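Local coordinates for solute-binding periplasmic protein of iron/siderophore ABC transporter (Yersinia pestis, PDB 6B2Y) that probably captures a chelated iron complex in the periplasm and hands it to an ABC transporter for import, at residues Phe346-Tyr351 / Leu358-Thr363; Thr363-Tyr368 / Val374-Thr379. All coordinates share one frame; numbering follows the deposited sequence.

Both interactions involve helix 360-371 and come one after the other along the chain: interaction 1 (346-351 with 358-363) closes before interaction 2 (363-368 with 374-379) opens, and Thr363 belongs to both. Their centres lie about 15 Å apart. Interaction 1 joins the C-terminal end of helix 340-350 to the start of helix 360-371; interaction 2 brings the loop after helix 360-371 against Met364, Asp365 and Tyr368 farther along it. From that loop, where Val374 and Ser377 touch helix 93-102, the chain re-enters the mixed sheet at strand 381-383, an edge strand, in a periplasmic binding protein with two sheet-containing lobes.

Interaction 1. Residues Phe346-Tyr351 / Leu358-Thr363; sequences FAKWFY and LDPKKT
Lys348 reaches from the last turns of helix 340-350 to the residues that open helix 360-371, and its ammonium meets the backbone carbonyl of Leu358. The hydrogen bond from Lys348 NZ to Leu358 O is short, 2.6 Å, and comes in nearly end-on, with a C=O...N angle of 158° and the donor tilted 16° from the carbonyl plane. The lysine chain starts with CG anti to the backbone N, runs extended through CE and bends only at chi4 (75°), which swings NZ round to the oxygen. NZ also donates to Phe355 O, so one ammonium ties together two carbonyls of the loop between the helices.

Farther back along the same chain, Lys348 CD lies 3.9 Å from Pro360 CD, an apolar touch at the first turn of the new helix. Leu358 contributes mainly through its carbonyl here, although its side chain also starts out toward helix 340-350. Next to it, Asp359 is the N-cap: its OD1 accepts weakly from Lys361 N, at 2.8 Å, and from Lys362 N.

The contact spans the loop between two consecutive helices, 340-350 and 360-371. Helix 186-207 runs along one flank, where Val203 touches both Ala347 and Leu358, while Trp381 of strand 381-383 packs against Pro360 and Trp349.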
# COMPACT_ATOMS: atom_id res chain seq x y z
N PHE A 346 3.71 -1.52 12.92
CA PHE A 346 3.13 -0.56 13.85
C PHE A 346 3.00 -1.17 15.24
O PHE A 346 3.39 -0.55 16.25
CB PHE A 346 1.75 -0.09 13.38
CG PHE A 346 1.77 0.85 12.21
CD1 PHE A 346 2.94 1.01 11.46
CD2 PHE A 346 0.64 1.55 11.85
CE1 PHE A 346 2.95 1.86 10.37
CE2 PHE A 346 0.64 2.39 10.76
CZ PHE A 346 1.82 2.57 10.02
N ALA A 347 2.43 -2.37 15.32
CA ALA A 347 2.18 -3.00 16.62
C ALA A 347 3.49 -3.22 17.38
O ALA A 347 3.56 -2.96 18.59
CB ALA A 347 1.46 -4.33 16.42
N LYS A 348 4.51 -3.70 16.69
CA LYS A 348 5.79 -3.96 17.34
C LYS A 348 6.43 -2.67 17.83
O LYS A 348 7.10 -2.66 18.87
CB LYS A 348 6.72 -4.71 16.38
CG LYS A 348 7.92 -5.39 17.04
CD LYS A 348 8.80 -6.06 16.01
CE LYS A 348 10.08 -6.58 16.64
NZ LYS A 348 9.85 -7.81 17.45
N TRP A 349 6.27 -1.57 17.08
CA TRP A 349 6.75 -0.28 17.57
C TRP A 349 5.96 0.18 18.79
O TRP A 349 6.55 0.70 19.76
CB TRP A 349 6.65 0.79 16.49
CG TRP A 349 7.51 0.55 15.29
CD1 TRP A 349 8.67 -0.16 15.24
CD2 TRP A 349 7.26 1.04 13.96
NE1 TRP A 349 9.17 -0.15 13.95
CE2 TRP A 349 8.33 0.59 13.15
CE3 TRP A 349 6.25 1.81 13.39
CZ2 TRP A 349 8.40 0.88 11.79
CZ3 TRP A 349 6.33 2.11 12.04
CH2 TRP A 349 7.40 1.64 11.26
N PHE A 350 4.63 0.01 18.77
CA PHE A 350 3.79 0.55 19.83
C PHE A 350 3.99 -0.21 21.13
O PHE A 350 3.92 0.37 22.22
CB PHE A 350 2.30 0.49 19.46
CG PHE A 350 1.91 1.29 18.23
CD1 PHE A 350 2.80 2.15 17.60
CD2 PHE A 350 0.63 1.15 17.70
CE1 PHE A 350 2.43 2.86 16.47
CE2 PHE A 350 0.24 1.87 16.57
CZ PHE A 350 1.15 2.72 15.95
N TYR A 351 4.17 -1.53 21.04
CA TYR A 351 4.28 -2.40 22.22
C TYR A 351 5.47 -3.33 22.02
O TYR A 351 5.30 -4.52 21.74
CB TYR A 351 2.98 -3.17 22.43
CG TYR A 351 1.76 -2.28 22.55
CD1 TYR A 351 1.43 -1.68 23.76
CD2 TYR A 351 0.93 -2.05 21.46
CE1 TYR A 351 0.33 -0.87 23.88
CE2 TYR A 351 -0.18 -1.23 21.57
CZ TYR A 351 -0.49 -0.65 22.79
OH TYR A 351 -1.59 0.17 22.93
N LEU A 358 7.47 -11.31 17.60
CA LEU A 358 6.90 -11.03 16.29
C LEU A 358 7.95 -10.37 15.41
O LEU A 358 8.54 -9.36 15.80
CB LEU A 358 5.67 -10.13 16.41
CG LEU A 358 4.97 -9.66 15.12
CD1 LEU A 358 4.44 -10.85 14.40
CD2 LEU A 358 3.87 -8.66 15.43
N ASP A 359 8.17 -10.92 14.22
CA ASP A 359 9.19 -10.44 13.28
C ASP A 359 8.56 -10.16 11.92
O ASP A 359 8.41 -11.09 11.11
CB ASP A 359 10.32 -11.45 13.15
CG ASP A 359 11.41 -11.00 12.19
OD1 ASP A 359 11.29 -9.91 11.59
OD2 ASP A 359 12.40 -11.76 12.05
N PRO A 360 8.19 -8.91 11.64
CA PRO A 360 7.65 -8.58 10.31
C PRO A 360 8.56 -8.99 9.16
O PRO A 360 8.06 -9.28 8.07
CB PRO A 360 7.48 -7.06 10.36
CG PRO A 360 7.31 -6.77 11.82
CD PRO A 360 8.15 -7.76 12.55
N LYS A 361 9.88 -9.01 9.38
CA LYS A 361 10.78 -9.43 8.30
C LYS A 361 10.53 -10.89 7.93
O LYS A 361 10.54 -11.25 6.74
CB LYS A 361 12.24 -9.20 8.71
CG LYS A 361 12.63 -7.74 8.75
CD LYS A 361 13.77 -7.48 9.73
CE LYS A 361 14.61 -6.29 9.29
NZ LYS A 361 15.95 -6.71 8.78
N LYS A 362 10.30 -11.75 8.92
CA LYS A 362 9.97 -13.13 8.58
C LYS A 362 8.60 -13.23 7.91
O LYS A 362 8.41 -14.03 6.99
CB LYS A 362 10.03 -14.01 9.84
CG LYS A 362 9.68 -15.48 9.59
CD LYS A 362 10.40 -16.08 8.37
CE LYS A 362 11.93 -16.03 8.49
NZ LYS A 362 12.57 -16.16 7.14
N THR A 363 7.63 -12.42 8.35
CA THR A 363 6.34 -12.41 7.66
C THR A 363 6.52 -12.07 6.19
O THR A 363 5.93 -12.72 5.32
CB THR A 363 5.40 -11.40 8.32
OG1 THR A 363 5.28 -11.72 9.71
CG2 THR A 363 4.03 -11.44 7.66

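Interaction 2. Residues Thr363-Tyr368 / Val374-Thr379; sequences TMDSLY and VEPSGT
The backbones of Tyr368, on helix 360-371, and Pro376, in the irregular loop that follows it, come within 6.4 Å at their CA atoms, and no direct hydrogen bond joins the two segments. The side chains of these same two residues carry the contact. Tyr368 lays one ring face over Pro376, whose CB sits 4.1 Å from the centroid of the Tyr368 ring and 13° off its normal, a CH-pi contact. Closer to the helix, Tyr368 CB meets Pro376 CD at 3.7 Å. Tyr368 takes a chi1 of -84°, with CG anti to its carbonyl carbon, and this turns the ring out over the proline. At the ring edge, nearly in plane, the carbonyl oxygen Val374 O lies 3.4 Å from Tyr368 CD2, while Val374 CG2 touches Tyr368 CE2.

In the fold this loop is the return path from helix 360-371 to strand 381-383, which runs antiparallel to strand 326-330 at the edge of the mixed sheet of the periplasmic binding protein. Helix 93-102 backs the loop from the other lobe, with Ile98 touching Val374 and Ser377, and a bound sodium ion lies about 5 Å from the side chain of Tyr368.

One turn earlier on the helix, Asp365 crosses Pro376 at about a right angle, with Asp365 OD1 3.4 Å from Pro376 CG. Its OD2 forms a salt bridge with Lys362 NZ, which probably helps keep the carboxylate in place. Met364 adds a looser apolar touch from SD to Pro376 CB. At the far end of the tyrosine, a water hydrogen-bonds Tyr368 OH at 2.6 Å and also accepts a long, weak bond from Ser377 N at 3.5 Å, linking the two segments.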
# COMPACT_ATOMS: atom_id res chain seq x y z
N THR A 363 7.63 -12.42 8.35
CA THR A 363 6.34 -12.41 7.66
C THR A 363 6.52 -12.07 6.19
O THR A 363 5.93 -12.72 5.32
CB THR A 363 5.40 -11.40 8.32
OG1 THR A 363 5.28 -11.72 9.71
CG2 THR A 363 4.03 -11.44 7.66
N MET A 364 7.35 -11.07 5.90
CA MET A 364 7.61 -10.70 4.51
C MET A 364 8.31 -11.82 3.76
O MET A 364 7.96 -12.12 2.61
CB MET A 364 8.41 -9.40 4.47
CG MET A 364 8.82 -9.02 3.09
SD MET A 364 10.02 -7.71 3.17
CE MET A 364 9.04 -6.36 2.74
N ASP A 365 9.28 -12.49 4.40
CA ASP A 365 9.90 -13.67 3.80
C ASP A 365 8.86 -14.72 3.42
O ASP A 365 8.93 -15.31 2.33
CB ASP A 365 10.92 -14.28 4.76
CG ASP A 365 12.26 -13.57 4.72
OD1 ASP A 365 12.50 -12.79 3.78
OD2 ASP A 365 13.08 -13.80 5.63
N SER A 366 7.88 -14.96 4.30
CA SER A 366 6.86 -15.96 4.02
C SER A 366 5.94 -15.51 2.89
O SER A 366 5.59 -16.31 2.01
CB SER A 366 6.05 -16.24 5.29
OG SER A 366 6.91 -16.70 6.32
N LEU A 367 5.53 -14.24 2.90
CA LEU A 367 4.69 -13.72 1.83
C LEU A 367 5.35 -13.95 0.48
O LEU A 367 4.72 -14.45 -0.46
CB LEU A 367 4.43 -12.23 2.08
CG LEU A 367 3.33 -11.49 1.27
CD1 LEU A 367 2.90 -10.25 2.03
CD2 LEU A 367 3.79 -11.09 -0.14
N TYR A 368 6.63 -13.61 0.36
CA TYR A 368 7.32 -13.73 -0.92
C TYR A 368 7.47 -15.19 -1.33
O TYR A 368 7.18 -15.56 -2.47
CB TYR A 368 8.67 -13.03 -0.85
CG TYR A 368 8.57 -11.55 -1.10
CD1 TYR A 368 7.90 -10.72 -0.20
CD2 TYR A 368 9.14 -10.96 -2.23
CE1 TYR A 368 7.78 -9.36 -0.42
CE2 TYR A 368 9.04 -9.59 -2.45
CZ TYR A 368 8.36 -8.79 -1.54
OH TYR A 368 8.24 -7.43 -1.75
N VAL A 374 9.70 -13.20 -7.03
CA VAL A 374 10.94 -12.47 -6.80
C VAL A 374 11.35 -12.67 -5.35
O VAL A 374 10.54 -13.02 -4.48
CB VAL A 374 10.81 -10.96 -7.13
CG1 VAL A 374 10.61 -10.75 -8.60
CG2 VAL A 374 9.65 -10.33 -6.36
N GLU A 375 12.63 -12.43 -5.09
CA GLU A 375 13.14 -12.47 -3.73
C GLU A 375 12.87 -11.15 -3.01
O GLU A 375 12.92 -10.08 -3.63
CB GLU A 375 14.64 -12.74 -3.72
CG GLU A 375 15.05 -13.91 -2.84
CD GLU A 375 14.27 -15.16 -3.18
OE1 GLU A 375 13.63 -15.73 -2.27
OE2 GLU A 375 14.29 -15.58 -4.36
N PRO A 376 12.59 -11.20 -1.71
CA PRO A 376 12.51 -9.96 -0.94
C PRO A 376 13.86 -9.26 -0.94
O PRO A 376 14.93 -9.88 -0.96
CB PRO A 376 12.12 -10.43 0.47
CG PRO A 376 12.43 -11.88 0.51
CD PRO A 376 12.29 -12.39 -0.90
N SER A 377 13.81 -7.93 -0.93
CA SER A 377 15.02 -7.13 -0.88
C SER A 377 14.65 -5.76 -0.35
O SER A 377 13.48 -5.38 -0.35
CB SER A 377 15.69 -7.02 -2.25
OG SER A 377 14.78 -6.47 -3.19
N GLY A 378 15.66 -5.03 0.09
CA GLY A 378 15.46 -3.65 0.47
C GLY A 378 14.92 -3.45 1.88
O GLY A 378 14.97 -4.33 2.74
N THR A 379 14.38 -2.25 2.09
CA THR A 379 14.02 -1.77 3.42
C THR A 379 12.66 -1.09 3.33
O THR A 379 12.51 -0.08 2.63
CB THR A 379 15.08 -0.78 3.93
OG1 THR A 379 16.36 -1.42 3.93
CG2 THR A 379 14.73 -0.29 5.33
O HOH W 1 10.72 -6.61 -1.83